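Local coordinates for xylose isomerase domain protein TIM barrel (PDB 3TVA) that binds a magnesium ion inside a TIM barrel of the xylose isomerase-like family and is probably an isomerase, at residues 107-112 and 145-150; 37-42 and 180-185. All blocks are in the same frame, centred on the assembly; numbering follows the deposited sequence.

Contact 1 (107-112 and 145-150); sequences ISDFAS and LTHAAN
His147 reaches from helix 132-149 to Asp109 on helix 97-114, joining two neighbouring outer helices of a TIM barrel. Over 107-112 and 145-149 the axes run 10.1 Å apart, nearly parallel. Ser108 CA and Ala148 CA, 6.2 Å apart, are the closest CA pair. The His147 ring bridges the groove between the helices: CG anti to the backbone N (chi1 -175°) carries it across, and there it presents its NE2/CD2 edge to the other helix. Its NE2 donates a hydrogen bond of 2.9 Å to Asp109 OD1, which lies near the ring plane; the carboxylate itself is turned, so the N-H arrives from above its plane rather than within it. OD1 is also hydrogen-bonded to His151 NE2, and the His151 ring meets that of His147 at a steep angle. This double grip on one oxygen would limit rotation of the carboxylate. An alanine at His147 would take one of the two partners from Asp109 OD1 and is likely to let the carboxylate turn more freely and open a gap beside Ser108. On the barrel side of this bond the helices come together through small residues. Ser108 points at the other helix and its hydroxyl is hydrogen-bonded to Gln153 OE1, while its OG sits in the plane of the imidazole, at the edge, 3.5 Å from His147 CD2.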
loop_
_atom_site.group_PDB
_atom_site.type_symbol
_atom_site.label_atom_id
_atom_site.label_comp_id
_atom_site.label_asym_id
_atom_site.label_seq_id
_atom_site.Cartn_x
_atom_site.Cartn_y
_atom_site.Cartn_z
ATOM N N ILE A 107 -7.582 -13.013 -4.393
ATOM C CA ILE A 107 -6.234 -12.507 -4.183
ATOM C C ILE A 107 -5.665 -13.071 -2.877
ATOM O O ILE A 107 -4.491 -13.444 -2.810
ATOM C CB ILE A 107 -6.200 -10.962 -4.255
ATOM C CG1 ILE A 107 -6.350 -10.522 -5.723
ATOM C CG2 ILE A 107 -4.902 -10.405 -3.668
ATOM C CD1 ILE A 107 -6.832 -9.079 -5.880
ATOM N N SER A 108 -6.514 -13.172 -1.857
ATOM C CA SER A 108 -6.149 -13.862 -0.612
ATOM C C SER A 108 -5.766 -15.328 -0.855
ATOM O O SER A 108 -4.758 -15.798 -0.328
ATOM C CB SER A 108 -7.292 -13.761 0.409
ATOM O OG SER A 108 -7.006 -14.508 1.584
ATOM N N ASP A 109 -6.559 -16.046 -1.658
ATOM C CA ASP A 109 -6.213 -17.415 -2.061
ATOM C C ASP A 109 -4.844 -17.471 -2.773
ATOM O O ASP A 109 -4.003 -18.304 -2.462
ATOM C CB ASP A 109 -7.300 -18.014 -2.984
ATOM C CG ASP A 109 -8.646 -18.160 -2.295
ATOM O OD1 ASP A 109 -8.698 -18.112 -1.043
ATOM O OD2 ASP A 109 -9.668 -18.313 -3.008
ATOM N N PHE A 110 -4.630 -16.570 -3.724
ATOM C CA PHE A 110 -3.361 -16.495 -4.449
ATOM C C PHE A 110 -2.181 -16.223 -3.509
ATOM O O PHE A 110 -1.127 -16.880 -3.606
ATOM C CB PHE A 110 -3.453 -15.403 -5.521
ATOM C CG PHE A 110 -2.186 -15.209 -6.322
ATOM C CD1 PHE A 110 -1.261 -14.238 -5.959
ATOM C CD2 PHE A 110 -1.943 -15.972 -7.456
ATOM C CE1 PHE A 110 -0.097 -14.040 -6.698
ATOM C CE2 PHE A 110 -0.778 -15.781 -8.205
ATOM C CZ PHE A 110 0.146 -14.817 -7.819
ATOM N N ALA A 111 -2.347 -15.256 -2.604
ATOM C CA ALA A 111 -1.298 -14.936 -1.629
ATOM C C ALA A 111 -0.963 -16.147 -0.731
ATOM O O ALA A 111 0.194 -16.381 -0.380
ATOM C CB ALA A 111 -1.715 -13.742 -0.762
ATOM N N SER A 112 -1.985 -16.914 -0.369
ATOM C CA SER A 112 -1.775 -18.135 0.412
ATOM C C SER A 112 -0.944 -19.193 -0.346
ATOM O O SER A 112 -0.040 -19.798 0.212
ATOM C CB SER A 112 -3.124 -18.718 0.842
ATOM O OG SER A 112 -2.935 -19.896 1.591
ATOM N N LEU A 145 -11.866 -10.152 6.270
ATOM C CA LEU A 145 -10.901 -10.460 7.329
ATOM C C LEU A 145 -11.002 -11.906 7.807
ATOM O O LEU A 145 -9.992 -12.543 8.116
ATOM C CB LEU A 145 -11.064 -9.487 8.500
ATOM C CG LEU A 145 -10.450 -8.132 8.134
ATOM C CD1 LEU A 145 -11.090 -7.043 8.959
ATOM C CD2 LEU A 145 -8.928 -8.159 8.338
ATOM N N THR A 146 -12.216 -12.434 7.839
ATOM C CA THR A 146 -12.422 -13.842 8.211
ATOM C C THR A 146 -11.766 -14.754 7.174
ATOM O O THR A 146 -11.106 -15.742 7.521
ATOM C CB THR A 146 -13.924 -14.162 8.315
ATOM O OG1 THR A 146 -14.475 -13.424 9.407
ATOM C CG2 THR A 146 -14.202 -15.701 8.520
ATOM N N HIS A 147 -11.942 -14.410 5.902
ATOM C CA HIS A 147 -11.406 -15.219 4.817
ATOM C C HIS A 147 -9.883 -15.222 4.911
ATOM O O HIS A 147 -9.233 -16.269 4.800
ATOM C CB HIS A 147 -11.856 -14.656 3.465
ATOM C CG HIS A 147 -11.456 -15.504 2.295
ATOM N ND1 HIS A 147 -12.282 -16.468 1.758
ATOM C CD2 HIS A 147 -10.313 -15.550 1.577
ATOM C CE1 HIS A 147 -11.670 -17.063 0.751
ATOM N NE2 HIS A 147 -10.474 -16.524 0.618
ATOM N N ALA A 148 -9.312 -14.045 5.138
ATOM C CA ALA A 148 -7.869 -13.933 5.308
ATOM C C ALA A 148 -7.365 -14.668 6.561
ATOM O O ALA A 148 -6.316 -15.326 6.516
ATOM C CB ALA A 148 -7.440 -12.462 5.335
ATOM N N ALA A 149 -8.096 -14.554 7.670
ATOM C CA ALA A 149 -7.720 -15.263 8.901
ATOM C C ALA A 149 -7.657 -16.767 8.655
ATOM O O ALA A 149 -6.769 -17.449 9.172
ATOM C CB ALA A 149 -8.708 -14.965 10.045
ATOM N N ASN A 150 -8.596 -17.290 7.873
ATOM C CA ASN A 150 -8.571 -18.721 7.561
ATOM C C ASN A 150 -7.335 -19.115 6.738
ATOM O O ASN A 150 -6.995 -20.293 6.642
ATOM C CB ASN A 150 -9.878 -19.171 6.900
ATOM C CG ASN A 150 -11.045 -19.138 7.877
ATOM O OD1 ASN A 150 -10.848 -19.237 9.092
ATOM N ND2 ASN A 150 -12.251 -18.974 7.362
#

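Contact 2 (37-42 and 180-185); sequences TVQVHA and GINFDP. With MG (magnesium ion), chain C.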
loop_
_atom_site.group_PDB
_atom_site.type_symbol
_atom_site.label_atom_id
_atom_site.label_comp_id
_atom_site.label_asym_id
_atom_site.label_seq_id
_atom_site.Cartn_x
_atom_site.Cartn_y
_atom_site.Cartn_z
ATOM N N THR A 37 13.348 -7.756 -0.720
ATOM C CA THR A 37 11.904 -7.915 -0.519
ATOM C C THR A 37 11.123 -7.089 -1.524
ATOM O O THR A 37 11.628 -6.096 -2.042
ATOM C CB THR A 37 11.408 -7.459 0.898
ATOM O OG1 THR A 37 11.535 -6.037 1.017
ATOM C CG2 THR A 37 12.177 -8.130 2.007
ATOM N N VAL A 38 9.893 -7.511 -1.800
ATOM C CA VAL A 38 8.987 -6.725 -2.623
ATOM C C VAL A 38 7.567 -6.812 -2.073
ATOM O O VAL A 38 7.208 -7.759 -1.373
ATOM C CB VAL A 38 8.945 -7.217 -4.098
ATOM C CG1 VAL A 38 10.292 -7.024 -4.801
ATOM C CG2 VAL A 38 8.486 -8.676 -4.180
ATOM N N GLN A 39 6.763 -5.815 -2.412
ATOM C CA GLN A 39 5.319 -5.950 -2.374
ATOM C C GLN A 39 4.898 -6.102 -3.821
ATOM O O GLN A 39 5.556 -5.599 -4.721
ATOM C CB GLN A 39 4.654 -4.717 -1.770
ATOM C CG GLN A 39 4.939 -4.541 -0.292
ATOM C CD GLN A 39 4.110 -3.428 0.302
ATOM O OE1 GLN A 39 3.156 -2.969 -0.319
ATOM N NE2 GLN A 39 4.466 -2.985 1.505
ATOM N N VAL A 40 3.823 -6.835 -4.052
ATOM C CA VAL A 40 3.431 -7.154 -5.412
ATOM C C VAL A 40 1.976 -6.794 -5.658
ATOM O O VAL A 40 1.093 -7.179 -4.883
ATOM C CB VAL A 40 3.591 -8.667 -5.681
ATOM C CG1 VAL A 40 3.315 -8.980 -7.134
ATOM C CG2 VAL A 40 4.994 -9.116 -5.306
ATOM N N HIS A 41 1.713 -6.082 -6.745
ATOM C CA HIS A 41 0.342 -5.926 -7.170
ATOM C C HIS A 41 -0.168 -7.284 -7.684
ATOM O O HIS A 41 0.504 -7.946 -8.467
ATOM C CB HIS A 41 0.215 -4.852 -8.245
ATOM C CG HIS A 41 -1.197 -4.413 -8.480
ATOM N ND1 HIS A 41 -2.141 -5.232 -9.065
ATOM C CD2 HIS A 41 -1.834 -3.255 -8.182
ATOM C CE1 HIS A 41 -3.295 -4.587 -9.142
ATOM N NE2 HIS A 41 -3.135 -3.386 -8.610
ATOM N N ALA A 42 -1.343 -7.708 -7.230
ATOM C CA ALA A 42 -1.875 -9.009 -7.641
ATOM C C ALA A 42 -2.061 -9.058 -9.155
ATOM O O ALA A 42 -2.439 -8.072 -9.774
ATOM C CB ALA A 42 -3.201 -9.311 -6.941
ATOM N N GLY A 180 -4.847 -4.165 9.751
ATOM C CA GLY A 180 -3.725 -3.276 9.956
ATOM C C GLY A 180 -3.650 -2.267 8.830
ATOM O O GLY A 180 -4.573 -2.141 8.015
ATOM N N ILE A 181 -2.572 -1.500 8.827
ATOM C CA ILE A 181 -2.386 -0.408 7.881
ATOM C C ILE A 181 -1.101 -0.593 7.084
ATOM O O ILE A 181 -0.066 -0.981 7.648
ATOM C CB ILE A 181 -2.297 0.925 8.652
ATOM C CG1 ILE A 181 -3.670 1.293 9.234
ATOM C CG2 ILE A 181 -1.739 2.059 7.764
ATOM C CD1 ILE A 181 -3.602 2.464 10.196
ATOM N N ASN A 182 -1.171 -0.357 5.775
ATOM C CA ASN A 182 0.039 -0.072 5.011
ATOM C C ASN A 182 0.167 1.437 4.925
ATOM O O ASN A 182 -0.596 2.097 4.199
ATOM C CB ASN A 182 -0.021 -0.645 3.590
ATOM C CG ASN A 182 1.291 -0.433 2.832
ATOM O OD1 ASN A 182 2.243 -1.209 2.981
ATOM N ND2 ASN A 182 1.355 0.635 2.033
ATOM N N PHE A 183 1.147 1.991 5.626
ATOM C CA PHE A 183 1.215 3.439 5.730
ATOM C C PHE A 183 1.937 4.060 4.534
ATOM O O PHE A 183 3.065 3.666 4.193
ATOM C CB PHE A 183 1.865 3.890 7.046
ATOM C CG PHE A 183 1.659 5.361 7.333
ATOM C CD1 PHE A 183 2.616 6.293 6.975
ATOM C CD2 PHE A 183 0.479 5.809 7.925
ATOM C CE1 PHE A 183 2.413 7.654 7.212
ATOM C CE2 PHE A 183 0.266 7.166 8.170
ATOM C CZ PHE A 183 1.226 8.088 7.810
ATOM N N ASP A 184 1.269 5.015 3.895
ATOM C CA ASP A 184 1.833 5.764 2.765
ATOM C C ASP A 184 1.724 7.273 2.993
ATOM O O ASP A 184 0.674 7.859 2.776
ATOM C CB ASP A 184 1.194 5.386 1.426
ATOM C CG ASP A 184 1.856 6.107 0.241
ATOM O OD1 ASP A 184 2.397 7.220 0.396
ATOM O OD2 ASP A 184 1.868 5.561 -0.867
ATOM N N PRO A 185 2.791 7.899 3.486
ATOM C CA PRO A 185 2.698 9.332 3.807
ATOM C C PRO A 185 2.413 10.233 2.593
ATOM O O PRO A 185 1.773 11.276 2.750
ATOM C CB PRO A 185 4.069 9.639 4.398
ATOM C CG PRO A 185 4.995 8.662 3.705
ATOM C CD PRO A 185 4.183 7.419 3.420
HETATM MG MG MG C . 1.163 3.406 -1.610
#
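Gln39 and Asn182 meet across the inside of the TIM barrel, from strands 37-41 and 179-183, which are not neighbours in the sheet: Gln39 CA and Asn182 CA are 10.8 Å apart, and the two amides alone span the distance. Gln39 runs out extended beyond CG and gives NE2 to Asn182 OD1 in a hydrogen bond of 3.2 Å, 159° at the hydrogen. The amide planes are 75° apart; OD1 lies near the Gln39 amide plane, whereas the N-H reaches OD1 tilted 25° from the Asn182 carbonyl plane. The tight part is this buried polar knot, for Ser209 OG shares OD1, Asn182 ND2 bonds Glu158 OE1 and Gln39 OE1 bonds His211 NE2. Looser is the end of strand 37-41, where partly exposed His41 bonds Ala42 O through ND1 at 2.9 Å, within its own segment. Asp184 is firmly held at the metal: Asp184 OD2 binds the magnesium at 2.4 Å, alongside Glu158, His211 and Glu259. Gln39 and Asn182 are thus second-shell residues: one amide probably fixes the ring of His211 with ND1 facing the magnesium, the other steadies the Glu158 carboxylate, and their mutual bond links both ligands.

Overall arrangement
Contact 2 lies within the barrel, its centre about 3 Å from the centre of the chain, and contact 1 in the outer helical layer, about 17 Å from it. Contact 1 pairs adjacent helices, with a partly exposed charged-polar bond beside small, buried side chains; contact 2 joins strands across the interior through neutral amides, wholly buried and tied to the metal ligands. Of the two, contact 2 supplies a magnesium ligand, Asp184; contact 1 lies away from the metal. Although their centres are 16 Å apart, the two contacts touch: Ile107 CG1 packs 3.6 Å from Ala42 CB, so helix 97-114 rests against the loop end of strand 37-41. Along the chain, both segments of contact 1 fall between those of contact 2.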